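Local coordinates for protein putative glucarate dehydratase (Pseudomonas fluorescens, PDB 4IT1) that probably dehydrates D-glucarate to 5-dehydro-4-deoxy-D-glucarate as a magnesium-dependent member of the mandelate racemase/muconate lactonizing enzyme family, at residues Leu264-Asp269 and Val309-Ala314; Glu268-Gly273 and Ala278-Arg283. All blocks are in the same frame, centred on the assembly; numbering follows the deposited sequence.

Contact 1: residues Leu264-Asp269 and Val309-Ala314. With MG (magnesium ion), chain E.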
# COMPACT_ATOMS: atom_id res chain seq x y z
N LEU A 264 14.35 8.40 -28.23
CA LEU A 264 13.99 8.50 -26.81
C LEU A 264 13.39 7.25 -26.21
O LEU A 264 12.52 6.62 -26.81
CB LEU A 264 13.02 9.67 -26.59
CG LEU A 264 13.50 11.12 -26.76
CD1 LEU A 264 12.39 12.05 -26.33
CD2 LEU A 264 14.76 11.42 -25.96
N GLN A 265 13.82 6.91 -24.99
CA GLN A 265 13.18 5.86 -24.20
C GLN A 265 11.75 6.24 -23.80
O GLN A 265 10.83 5.43 -23.97
CB GLN A 265 14.01 5.53 -22.95
CG GLN A 265 13.59 4.23 -22.27
CD GLN A 265 14.33 3.96 -20.97
OE1 GLN A 265 14.55 4.85 -20.16
NE2 GLN A 265 14.70 2.70 -20.76
N TYR A 266 11.57 7.45 -23.26
CA TYR A 266 10.24 8.01 -22.98
C TYR A 266 10.21 9.54 -22.94
O TYR A 266 11.25 10.18 -22.75
CB TYR A 266 9.61 7.42 -21.69
CG TYR A 266 10.26 7.78 -20.36
CD1 TYR A 266 10.23 9.08 -19.85
CD2 TYR A 266 10.84 6.79 -19.56
CE1 TYR A 266 10.79 9.40 -18.62
CE2 TYR A 266 11.40 7.10 -18.32
CZ TYR A 266 11.38 8.40 -17.86
OH TYR A 266 11.95 8.69 -16.63
N TYR A 267 9.02 10.11 -23.13
CA TYR A 267 8.79 11.55 -23.02
C TYR A 267 8.05 11.83 -21.72
O TYR A 267 6.95 11.30 -21.50
CB TYR A 267 7.91 12.04 -24.17
CG TYR A 267 8.47 11.89 -25.57
CD1 TYR A 267 8.61 10.63 -26.18
CD2 TYR A 267 8.81 13.02 -26.32
CE1 TYR A 267 9.10 10.51 -27.47
CE2 TYR A 267 9.29 12.90 -27.62
CZ TYR A 267 9.44 11.65 -28.19
OH TYR A 267 9.93 11.55 -29.47
N GLU A 268 8.64 12.62 -20.84
CA GLU A 268 8.00 13.05 -19.61
C GLU A 268 7.25 14.36 -19.79
O GLU A 268 7.84 15.33 -20.13
CB GLU A 268 9.03 13.21 -18.49
CG GLU A 268 8.43 13.50 -17.12
CD GLU A 268 9.40 14.10 -16.12
OE1 GLU A 268 10.60 13.86 -16.21
OE2 GLU A 268 8.96 14.81 -15.22
N ASP A 269 5.94 14.38 -19.57
CA ASP A 269 5.14 15.63 -19.65
C ASP A 269 5.52 16.52 -20.82
O ASP A 269 5.92 17.66 -20.62
CB ASP A 269 5.28 16.45 -18.35
CG ASP A 269 4.72 15.73 -17.16
OD1 ASP A 269 3.59 15.21 -17.26
OD2 ASP A 269 5.41 15.68 -16.11
N VAL A 309 -1.33 8.63 -19.04
CA VAL A 309 0.10 8.37 -18.87
C VAL A 309 0.39 6.88 -18.72
O VAL A 309 -0.45 6.11 -18.24
CB VAL A 309 0.70 9.15 -17.67
CG1 VAL A 309 0.55 10.64 -17.89
CG2 VAL A 309 0.06 8.73 -16.35
N GLN A 310 1.58 6.49 -19.14
CA GLN A 310 2.00 5.10 -19.10
C GLN A 310 3.02 4.87 -17.99
O GLN A 310 3.29 3.73 -17.63
CB GLN A 310 2.58 4.69 -20.45
CG GLN A 310 1.55 4.67 -21.58
CD GLN A 310 1.06 6.06 -21.96
OE1 GLN A 310 1.85 6.94 -22.29
NE2 GLN A 310 -0.26 6.26 -21.92
N ILE A 311 3.56 5.96 -17.45
CA ILE A 311 4.62 5.90 -16.45
C ILE A 311 4.44 7.02 -15.42
O ILE A 311 4.32 8.19 -15.78
CB ILE A 311 6.03 6.04 -17.07
CG1 ILE A 311 6.32 4.90 -18.06
CG2 ILE A 311 7.09 6.09 -15.98
CD1 ILE A 311 7.18 5.31 -19.25
N VAL A 312 4.45 6.65 -14.14
CA VAL A 312 4.37 7.61 -13.06
C VAL A 312 5.72 7.77 -12.39
O VAL A 312 6.30 6.79 -11.91
CB VAL A 312 3.31 7.21 -12.01
CG1 VAL A 312 3.26 8.24 -10.89
CG2 VAL A 312 1.93 7.08 -12.66
N LEU A 313 6.23 8.99 -12.36
CA LEU A 313 7.41 9.30 -11.57
C LEU A 313 6.99 9.72 -10.16
O LEU A 313 6.56 10.85 -9.94
CB LEU A 313 8.26 10.39 -12.24
CG LEU A 313 8.60 10.21 -13.72
CD1 LEU A 313 9.50 11.33 -14.18
CD2 LEU A 313 9.25 8.86 -14.02
N ALA A 314 7.10 8.78 -9.23
CA ALA A 314 6.82 9.05 -7.82
C ALA A 314 7.89 9.95 -7.19
O ALA A 314 8.97 10.14 -7.75
CB ALA A 314 6.70 7.74 -7.05
MG MG E . 9.00 16.69 -14.29
O HOH W 1 7.42 17.16 -15.68
O HOH W 2 10.55 16.47 -12.89
O HOH W 3 8.58 18.49 -13.41
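The ring of Tyr266 meets two aliphatic ends from the strand 311-314, both approaching obliquely. Ile311 puts CD1 beside the root of the ring, 4.0 Å from Tyr266 CD2 and equally close to Tyr266 CB. At the other end, Leu313 CD2 stands 3.8 Å from Tyr266 OH, an apolar neighbour for a hydroxyl that is hydrogen-bonded with Lys213 NZ. The ring reaches across because CG of Tyr266 sits between the backbone N and the carbonyl carbon (chi1 68°). The ring of Tyr366, outside the two segments, meets that of Tyr266 edge-to-face. Within segment 264-269, Leu264 CD1 lies over the centre of one face of the Tyr267 ring, 3.4 Å above its plane.

A further flat group is the carboxylate of Glu268. Leu313 CD1 lies against it, 3.4 Å from Glu268 CD, so one leucine serves the tyrosine with one methyl and the glutamate with the other. With CG opposite the backbone N (chi1 -174°) and the chain extended beyond it, Glu268 runs forward to the magnesium ion and binds it through OE2 at 2.1 Å. Asp243, Asn291 and three waters complete the six ligands. Asp269 stays in the second shell: its OD2 accepts a 2.5 Å hydrogen bond from water 1 and another from the backbone N of Asn291.

No hydrogen bond joins the two strands, which run at 54° to each other with strand 288-290 between them in the parallel sheet of the barrel domain. Their side chains meet on the inner side instead. The chemistry is therefore divided: OE2 of Glu268 goes to the magnesium, and OE1 has a long, weak ion pair with Lys213, while Leu313 gives the carboxylate an apolar neighbour.

Contact 2: residues Glu268-Gly273 and Ala278-Arg283. With MG (magnesium ion), chain E.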
# COMPACT_ATOMS: atom_id res chain seq x y z
N GLU A 268 8.64 12.62 -20.84
CA GLU A 268 8.00 13.05 -19.61
C GLU A 268 7.25 14.36 -19.79
O GLU A 268 7.84 15.33 -20.13
CB GLU A 268 9.03 13.21 -18.49
CG GLU A 268 8.43 13.50 -17.12
CD GLU A 268 9.40 14.10 -16.12
OE1 GLU A 268 10.60 13.86 -16.21
OE2 GLU A 268 8.96 14.81 -15.22
N ASP A 269 5.94 14.38 -19.57
CA ASP A 269 5.14 15.63 -19.65
C ASP A 269 5.52 16.52 -20.82
O ASP A 269 5.92 17.66 -20.62
CB ASP A 269 5.28 16.45 -18.35
CG ASP A 269 4.72 15.73 -17.16
OD1 ASP A 269 3.59 15.21 -17.26
OD2 ASP A 269 5.41 15.68 -16.11
N PRO A 270 5.41 16.01 -22.06
CA PRO A 270 5.72 16.94 -23.14
C PRO A 270 4.64 18.01 -23.36
O PRO A 270 4.93 19.09 -23.86
CB PRO A 270 5.83 16.03 -24.37
CG PRO A 270 5.07 14.80 -24.01
CD PRO A 270 5.24 14.63 -22.54
N THR A 271 3.40 17.69 -22.98
CA THR A 271 2.23 18.51 -23.28
C THR A 271 1.31 18.58 -22.04
O THR A 271 1.20 17.61 -21.31
CB THR A 271 1.52 17.99 -24.55
OG1 THR A 271 0.72 19.01 -25.13
CG2 THR A 271 0.68 16.76 -24.27
N PRO A 272 0.67 19.74 -21.79
CA PRO A 272 0.00 19.86 -20.49
C PRO A 272 -1.36 19.16 -20.39
O PRO A 272 -2.03 18.94 -21.40
CB PRO A 272 -0.15 21.37 -20.31
CG PRO A 272 -0.24 21.91 -21.71
CD PRO A 272 0.47 20.94 -22.63
N GLY A 273 -1.74 18.77 -19.17
CA GLY A 273 -3.07 18.23 -18.90
C GLY A 273 -3.29 16.75 -19.17
O GLY A 273 -2.70 16.17 -20.08
N ALA A 278 -3.18 12.20 -22.92
CA ALA A 278 -3.96 11.08 -23.47
C ALA A 278 -4.02 11.15 -24.98
O ALA A 278 -3.81 10.15 -25.67
CB ALA A 278 -5.37 11.06 -22.89
N GLU A 279 -4.30 12.34 -25.50
CA GLU A 279 -4.48 12.54 -26.92
C GLU A 279 -3.17 12.30 -27.64
O GLU A 279 -3.13 11.63 -28.68
CB GLU A 279 -5.03 13.94 -27.19
CG GLU A 279 -5.08 14.36 -28.66
CD GLU A 279 -6.29 13.83 -29.41
OE1 GLU A 279 -6.47 14.26 -30.57
OE2 GLU A 279 -7.05 13.00 -28.86
N LEU A 280 -2.09 12.81 -27.05
CA LEU A 280 -0.76 12.62 -27.60
C LEU A 280 -0.43 11.13 -27.72
O LEU A 280 0.04 10.67 -28.77
CB LEU A 280 0.29 13.32 -26.73
CG LEU A 280 1.73 13.20 -27.23
CD1 LEU A 280 1.86 13.74 -28.66
CD2 LEU A 280 2.65 13.93 -26.28
N HIS A 281 -0.68 10.39 -26.64
CA HIS A 281 -0.44 8.96 -26.65
C HIS A 281 -1.26 8.27 -27.75
O HIS A 281 -0.69 7.57 -28.58
CB HIS A 281 -0.72 8.33 -25.29
CG HIS A 281 -0.58 6.85 -25.28
ND1 HIS A 281 0.64 6.21 -25.27
CD2 HIS A 281 -1.52 5.87 -25.31
CE1 HIS A 281 0.45 4.90 -25.26
NE2 HIS A 281 -0.85 4.67 -25.30
N LYS A 282 -2.57 8.52 -27.79
CA LYS A 282 -3.43 7.91 -28.81
C LYS A 282 -2.88 8.16 -30.20
O LYS A 282 -2.83 7.25 -31.02
CB LYS A 282 -4.86 8.46 -28.72
CG LYS A 282 -5.75 7.69 -27.76
CD LYS A 282 -6.94 8.53 -27.31
CE LYS A 282 -7.49 8.01 -25.99
NZ LYS A 282 -8.16 9.07 -25.19
N ARG A 283 -2.43 9.38 -30.44
CA ARG A 283 -2.02 9.81 -31.76
C ARG A 283 -0.66 9.30 -32.18
O ARG A 283 -0.34 9.29 -33.37
CB ARG A 283 -2.06 11.33 -31.86
CG ARG A 283 -3.46 11.91 -31.97
CD ARG A 283 -3.47 13.10 -32.91
NE ARG A 283 -2.81 12.76 -34.16
CZ ARG A 283 -2.44 13.64 -35.09
NH1 ARG A 283 -1.83 13.21 -36.19
NH2 ARG A 283 -2.69 14.93 -34.92
MG MG E . 9.00 16.69 -14.29
O HOH W 1 7.42 17.16 -15.68
O HOH W 2 10.55 16.47 -12.89
O HOH W 3 8.58 18.49 -13.41
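Leu280 is the residue of helix 274-284 that meets Pro270 and Thr271, both in the loop leading from strand 266-268 to that helix. The segment 278-283 starts with Ala278, whose side chain packs on Ser308 of another loop and whose carbonyl O accepts the helical bond from Lys282 N, at 2.9 Å.

At Leu280 the chain turns its side chain to the loop. CG lies opposite the backbone N (chi1 -179°), and the branch that does the touching is CD2. It comes within 3.4 Å of Pro270 CG, tighter than usual for two carbons, and 4.0 Å from Thr271 CG2, so this single methyl serves both loop residues. The threonine turns its methyl to the leucine while its OG1 is hydrogen-bonded to Trp248 O. Leu288 of the next strand also touches both Pro270 and Leu280.

One residue on, His281 turns to other partners, giving ND1 to a hydrogen bond with Leu286 O. Farther along, Arg283 packs on Ile254 of helix 250-260.

This is loop-to-helix packing within one beta-alpha unit of the barrel, with the loop folded back on its own helix. The two segments meet through carbon alone, while the loop is also tied to its neighbours by backbone bonds, Pro270 with Trp248 among them, and the threonine hydroxyl is satisfied by a backbone carbonyl of the preceding loop.

Contact 1 uses strand 266-268 itself and contact 2 the loop that follows it; their ranges share Glu268 and Asp269, though neither residue touches the helix segment 278-283. They face different parts of the fold: contact 1 the barrel interior, contact 2 a surrounding helix. Each is buried where it touches, although the helix of contact 2 also carries exposed residues, and its centre lies about 22 Å from the chain centre against about 15 Å for contact 1. Contact 1 mixes apolar packing with a metal-bound carboxylate and joins strands distant in sequence; contact 2 is local and carbon-only. The two also meet directly, with Gln310 packed on His281, their centres about 10 Å apart.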